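Local structure of uncharacterized protein MJ0236 (Methanocaldococcus jannaschii DSM 2661, 2PHP) at residues B[27-41]-B[94-106]. The protein probably phosphorylates hydroxymethylpyrimidine and its phosphate and joins the product to thiazole phosphate, the last step being that of this C-terminal ThiN domain. Numbering follows the deposited sequence.
Sequences FTLIPEVGSNIAESL and RACMNIKYDGGLI
Arg-94 grips strand 37-40 where it pairs antiparallel with strand 95-100 inside the mixed sheet of the ThiN domain. Its chain bends at chi3 (-66°), bringing NH1 to two acceptors: Ser-40 O, in the guanidinium plane at 2.8 Å, and Glu-39 OE2, a salt bridge of 2.9 Å met on the anti side and out of the plane of a carboxylate turned steeply to the guanidinium. An alanine here would probably leave Ser-40 O without this donor and Glu-39 without its charged mate. Asn-14 also binds OE2, while the backbone N of Ala-167 holds OE1. Ala-38 and Cys-96 form the hydrogen-bonded pair, flanked by the non-hydrogen-bonded pairs Ile-37 with Met-97 and Glu-39 with Ala-95. Past Ile-37 the ladder weakens to a long Asn-98 N to Asn-36 O bond, and side chains take over much of the pairing: the amide of Asn-98 accepts the N-H of Asn-36 on OD1 and gives ND2 to Gly-34 O, while Ser-35 OG donates to Asn-98 O (2.8 Å). On the sheet face that carries Ile-37 and Glu-39, selenomethionine Met-97 runs extended to put CE 3.4 Å from Phe-27 CZ. Farther on, Leu-29 meets Leu-105 tip to tip, CD2 to CD2. Beside them, the N-H of Lys-100 aims straight at Leu-29 O, N to O 2.8 Å, from above the carbonyl plane.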
loop_
_atom_site.group_PDB
_atom_site.type_symbol
_atom_site.label_atom_id
_atom_site.label_comp_id
_atom_site.label_asym_id
_atom_site.label_seq_id
_atom_site.Cartn_x
_atom_site.Cartn_y
_atom_site.Cartn_z
ATOM N N PHE B 27 -15.519 5.345 8.500
ATOM C CA PHE B 27 -14.813 5.760 9.704
ATOM C C PHE B 27 -14.177 7.130 9.495
ATOM O O PHE B 27 -13.265 7.294 8.682
ATOM C CB PHE B 27 -13.763 4.689 10.039
ATOM C CG PHE B 27 -12.961 4.967 11.283
ATOM C CD1 PHE B 27 -13.585 5.291 12.483
ATOM C CD2 PHE B 27 -11.571 4.875 11.256
ATOM C CE1 PHE B 27 -12.835 5.520 13.643
ATOM C CE2 PHE B 27 -10.812 5.102 12.410
ATOM C CZ PHE B 27 -11.447 5.425 13.603
ATOM N N THR B 28 -14.677 8.119 10.223
ATOM C CA THR B 28 -14.162 9.473 10.107
ATOM C C THR B 28 -13.639 9.955 11.449
ATOM O O THR B 28 -13.044 11.026 11.549
ATOM C CB THR B 28 -15.264 10.440 9.622
ATOM O OG1 THR B 28 -16.325 10.472 10.587
ATOM C CG2 THR B 28 -15.819 9.981 8.267
ATOM N N LEU B 29 -13.870 9.158 12.485
ATOM C CA LEU B 29 -13.410 9.509 13.822
ATOM C C LEU B 29 -11.902 9.241 13.981
ATOM O O LEU B 29 -11.465 8.565 14.917
ATOM C CB LEU B 29 -14.227 8.729 14.858
ATOM C CG LEU B 29 -15.687 9.179 15.057
ATOM C CD1 LEU B 29 -16.411 8.249 16.038
ATOM C CD2 LEU B 29 -15.715 10.597 15.577
ATOM N N ILE B 30 -11.120 9.789 13.053
ATOM C CA ILE B 30 -9.664 9.625 13.057
ATOM C C ILE B 30 -8.948 10.838 13.640
ATOM O O ILE B 30 -9.059 11.953 13.118
ATOM C CB ILE B 30 -9.121 9.390 11.625
ATOM C CG1 ILE B 30 -9.801 8.162 11.016
ATOM C CG2 ILE B 30 -7.590 9.192 11.660
ATOM C CD1 ILE B 30 -9.613 8.032 9.530
ATOM N N PRO B 31 -8.191 10.634 14.728
ATOM C CA PRO B 31 -7.465 11.746 15.347
ATOM C C PRO B 31 -6.285 12.167 14.473
ATOM O O PRO B 31 -5.911 11.450 13.542
ATOM C CB PRO B 31 -7.013 11.164 16.678
ATOM C CG PRO B 31 -6.749 9.734 16.328
ATOM C CD PRO B 31 -7.925 9.368 15.433
ATOM N N GLU B 32 -5.706 13.324 14.776
ATOM C CA GLU B 32 -4.576 13.828 14.012
ATOM C C GLU B 32 -3.371 12.914 14.104
ATOM O O GLU B 32 -2.568 12.851 13.176
ATOM C CB GLU B 32 -4.196 15.239 14.471
ATOM C CG GLU B 32 -5.154 16.285 13.970
ATOM C CD GLU B 32 -5.372 16.163 12.472
ATOM O OE1 GLU B 32 -4.385 16.314 11.717
ATOM O OE2 GLU B 32 -6.526 15.903 12.049
ATOM N N VAL B 33 -3.239 12.205 15.219
ATOM C CA VAL B 33 -2.109 11.301 15.377
ATOM C C VAL B 33 -2.409 9.919 14.799
ATOM O O VAL B 33 -1.574 9.012 14.869
ATOM C CB VAL B 33 -1.696 11.157 16.852
ATOM C CG1 VAL B 33 -1.208 12.491 17.365
ATOM C CG2 VAL B 33 -2.866 10.639 17.688
ATOM N N GLY B 34 -3.599 9.773 14.219
ATOM C CA GLY B 34 -3.989 8.504 13.635
ATOM C C GLY B 34 -4.478 7.525 14.686
ATOM O O GLY B 34 -4.196 7.686 15.869
ATOM N N SER B 35 -5.204 6.500 14.256
ATOM C CA SER B 35 -5.718 5.500 15.185
ATOM C C SER B 35 -4.992 4.176 15.029
ATOM O O SER B 35 -4.378 3.905 14.001
ATOM C CB SER B 35 -7.203 5.229 14.930
ATOM O OG SER B 35 -7.986 6.391 15.065
ATOM N N ASN B 36 -5.071 3.347 16.061
ATOM C CA ASN B 36 -4.488 2.016 15.986
ATOM C C ASN B 36 -5.422 1.113 16.774
ATOM O O ASN B 36 -6.204 1.588 17.601
ATOM C CB ASN B 36 -3.079 1.976 16.589
ATOM C CG ASN B 36 -2.264 0.772 16.088
ATOM O OD1 ASN B 36 -2.814 -0.183 15.521
ATOM N ND2 ASN B 36 -0.953 0.817 16.301
ATOM N N ILE B 37 -5.376 -0.179 16.496
ATOM C CA ILE B 37 -6.215 -1.125 17.213
ATOM C C ILE B 37 -5.293 -2.256 17.665
ATOM O O ILE B 37 -4.453 -2.737 16.893
ATOM C CB ILE B 37 -7.372 -1.649 16.316
ATOM C CG1 ILE B 37 -8.297 -2.559 17.135
ATOM C CG2 ILE B 37 -6.816 -2.362 15.105
ATOM C CD1 ILE B 37 -9.623 -2.842 16.476
ATOM N N ALA B 38 -5.441 -2.651 18.926
ATOM C CA ALA B 38 -4.607 -3.681 19.518
ATOM C C ALA B 38 -5.387 -4.704 20.332
ATOM O O ALA B 38 -6.480 -4.430 20.846
ATOM C CB ALA B 38 -3.549 -3.036 20.401
ATOM N N GLU B 39 -4.805 -5.890 20.453
ATOM C CA GLU B 39 -5.416 -6.962 21.223
ATOM C C GLU B 39 -4.288 -7.783 21.827
ATOM O O GLU B 39 -3.259 -8.026 21.182
ATOM C CB GLU B 39 -6.291 -7.845 20.336
ATOM C CG GLU B 39 -7.162 -8.829 21.127
ATOM C CD GLU B 39 -8.042 -9.695 20.232
ATOM O OE1 GLU B 39 -8.791 -9.132 19.398
ATOM O OE2 GLU B 39 -7.996 -10.942 20.365
ATOM N N SER B 40 -4.484 -8.204 23.071
ATOM C CA SER B 40 -3.476 -8.983 23.767
ATOM C C SER B 40 -3.912 -10.411 24.018
ATOM O O SER B 40 -5.090 -10.770 23.875
ATOM C CB SER B 40 -3.178 -8.363 25.124
ATOM O OG SER B 40 -4.259 -8.612 26.009
ATOM N N LEU B 41 -2.931 -11.220 24.401
ATOM C CA LEU B 41 -3.178 -12.600 24.773
ATOM C C LEU B 41 -3.726 -12.443 26.193
ATOM O O LEU B 41 -3.583 -11.376 26.811
ATOM C CB LEU B 41 -1.861 -13.371 24.823
ATOM C CG LEU B 41 -1.170 -13.757 23.517
ATOM C CD1 LEU B 41 0.272 -14.178 23.813
ATOM C CD2 LEU B 41 -1.949 -14.885 22.841
ATOM N N ARG B 94 -9.009 -7.454 26.639
ATOM C CA ARG B 94 -7.769 -7.650 25.883
ATOM C C ARG B 94 -7.593 -6.726 24.669
ATOM O O ARG B 94 -6.576 -6.806 23.984
ATOM C CB ARG B 94 -7.676 -9.108 25.402
ATOM C CG ARG B 94 -7.785 -10.135 26.515
ATOM C CD ARG B 94 -7.706 -11.565 25.993
ATOM N NE ARG B 94 -8.845 -11.939 25.148
ATOM C CZ ARG B 94 -8.809 -11.992 23.820
ATOM N NH1 ARG B 94 -7.690 -11.701 23.178
ATOM N NH2 ARG B 94 -9.895 -12.334 23.133
ATOM N N ALA B 95 -8.556 -5.846 24.403
ATOM C CA ALA B 95 -8.445 -4.977 23.229
ATOM C C ALA B 95 -8.801 -3.511 23.425
ATOM O O ALA B 95 -9.605 -3.152 24.295
ATOM C CB ALA B 95 -9.279 -5.554 22.084
ATOM N N CYS B 96 -8.213 -2.672 22.575
ATOM C CA CYS B 96 -8.437 -1.234 22.628
ATOM C C CYS B 96 -8.112 -0.541 21.305
ATOM O O CYS B 96 -7.201 -0.944 20.577
ATOM C CB CYS B 96 -7.586 -0.623 23.745
ATOM S SG CYS B 96 -7.643 1.190 23.856
HETATM N N MSE B 97 -8.878 0.504 21.007
HETATM C CA MSE B 97 -8.679 1.301 19.801
HETATM C C MSE B 97 -8.887 2.764 20.165
HETATM O O MSE B 97 -9.865 3.094 20.838
HETATM C CB MSE B 97 -9.687 0.916 18.719
HETATM C CG MSE B 97 -9.635 1.837 17.516
HETATM SE SE MSE B 97 -10.791 1.258 16.091
HETATM C CE MSE B 97 -10.196 2.434 14.674
ATOM N N ASN B 98 -7.980 3.639 19.739
ATOM C CA ASN B 98 -8.141 5.056 20.039
ATOM C C ASN B 98 -8.808 5.746 18.860
ATOM O O ASN B 98 -8.466 5.475 17.711
ATOM C CB ASN B 98 -6.794 5.715 20.351
ATOM C CG ASN B 98 -5.842 5.717 19.163
ATOM O OD1 ASN B 98 -5.409 4.661 18.695
ATOM N ND2 ASN B 98 -5.513 6.910 18.670
ATOM N N ILE B 99 -9.780 6.613 19.148
ATOM C CA ILE B 99 -10.491 7.349 18.105
ATOM C C ILE B 99 -10.580 8.830 18.457
ATOM O O ILE B 99 -10.332 9.227 19.601
ATOM C CB ILE B 99 -11.917 6.795 17.881
ATOM C CG1 ILE B 99 -12.793 7.075 19.101
ATOM C CG2 ILE B 99 -11.854 5.294 17.616
ATOM C CD1 ILE B 99 -14.221 6.574 18.930
ATOM N N LYS B 100 -10.917 9.643 17.466
ATOM C CA LYS B 100 -11.005 11.077 17.668
ATOM C C LYS B 100 -12.001 11.461 18.766
ATOM O O LYS B 100 -13.071 10.860 18.910
ATOM C CB LYS B 100 -11.370 11.750 16.352
ATOM C CG LYS B 100 -11.406 13.257 16.406
ATOM C CD LYS B 100 -11.977 13.817 15.115
ATOM C CE LYS B 100 -11.888 15.334 15.084
ATOM N NZ LYS B 100 -12.512 15.851 13.840
ATOM N N TYR B 101 -11.629 12.468 19.545
ATOM C CA TYR B 101 -12.453 12.950 20.642
ATOM C C TYR B 101 -13.422 14.051 20.224
ATOM O O TYR B 101 -13.141 14.817 19.312
ATOM C CB TYR B 101 -11.556 13.487 21.753
ATOM C CG TYR B 101 -12.302 14.284 22.797
ATOM C CD1 TYR B 101 -12.953 13.648 23.858
ATOM C CD2 TYR B 101 -12.352 15.677 22.734
ATOM C CE1 TYR B 101 -13.626 14.379 24.830
ATOM C CE2 TYR B 101 -13.021 16.418 23.699
ATOM C CZ TYR B 101 -13.653 15.764 24.747
ATOM O OH TYR B 101 -14.289 16.494 25.729
ATOM N N ASP B 102 -14.555 14.130 20.918
ATOM C CA ASP B 102 -15.568 15.158 20.666
ATOM C C ASP B 102 -16.495 15.241 21.880
ATOM O O ASP B 102 -17.165 14.267 22.219
ATOM C CB ASP B 102 -16.378 14.834 19.410
ATOM C CG ASP B 102 -17.462 15.874 19.124
ATOM O OD1 ASP B 102 -18.358 16.070 19.976
ATOM O OD2 ASP B 102 -17.421 16.493 18.044
ATOM N N GLY B 103 -16.513 16.406 22.529
ATOM C CA GLY B 103 -17.342 16.602 23.710
ATOM C C GLY B 103 -18.820 16.287 23.530
ATOM O O GLY B 103 -19.422 15.590 24.355
ATOM N N GLY B 104 -19.407 16.804 22.454
ATOM C CA GLY B 104 -20.807 16.550 22.196
ATOM C C GLY B 104 -21.069 15.065 22.042
ATOM O O GLY B 104 -22.061 14.543 22.553
ATOM N N LEU B 105 -20.172 14.385 21.330
ATOM C CA LEU B 105 -20.304 12.953 21.096
ATOM C C LEU B 105 -20.306 12.207 22.429
ATOM O O LEU B 105 -21.110 11.296 22.638
ATOM C CB LEU B 105 -19.161 12.462 20.203
ATOM C CG LEU B 105 -19.107 10.979 19.813
ATOM C CD1 LEU B 105 -20.410 10.548 19.144
ATOM C CD2 LEU B 105 -17.936 10.766 18.867
ATOM N N ILE B 106 -19.415 12.603 23.333
ATOM C CA ILE B 106 -19.325 11.976 24.653
ATOM C C ILE B 106 -20.678 12.030 25.381
ATOM O O ILE B 106 -21.164 11.007 25.873
ATOM C CB ILE B 106 -18.253 12.672 25.526
ATOM C CG1 ILE B 106 -16.852 12.416 24.954
ATOM C CG2 ILE B 106 -18.345 12.178 26.958
ATOM C CD1 ILE B 106 -16.410 10.959 24.997
#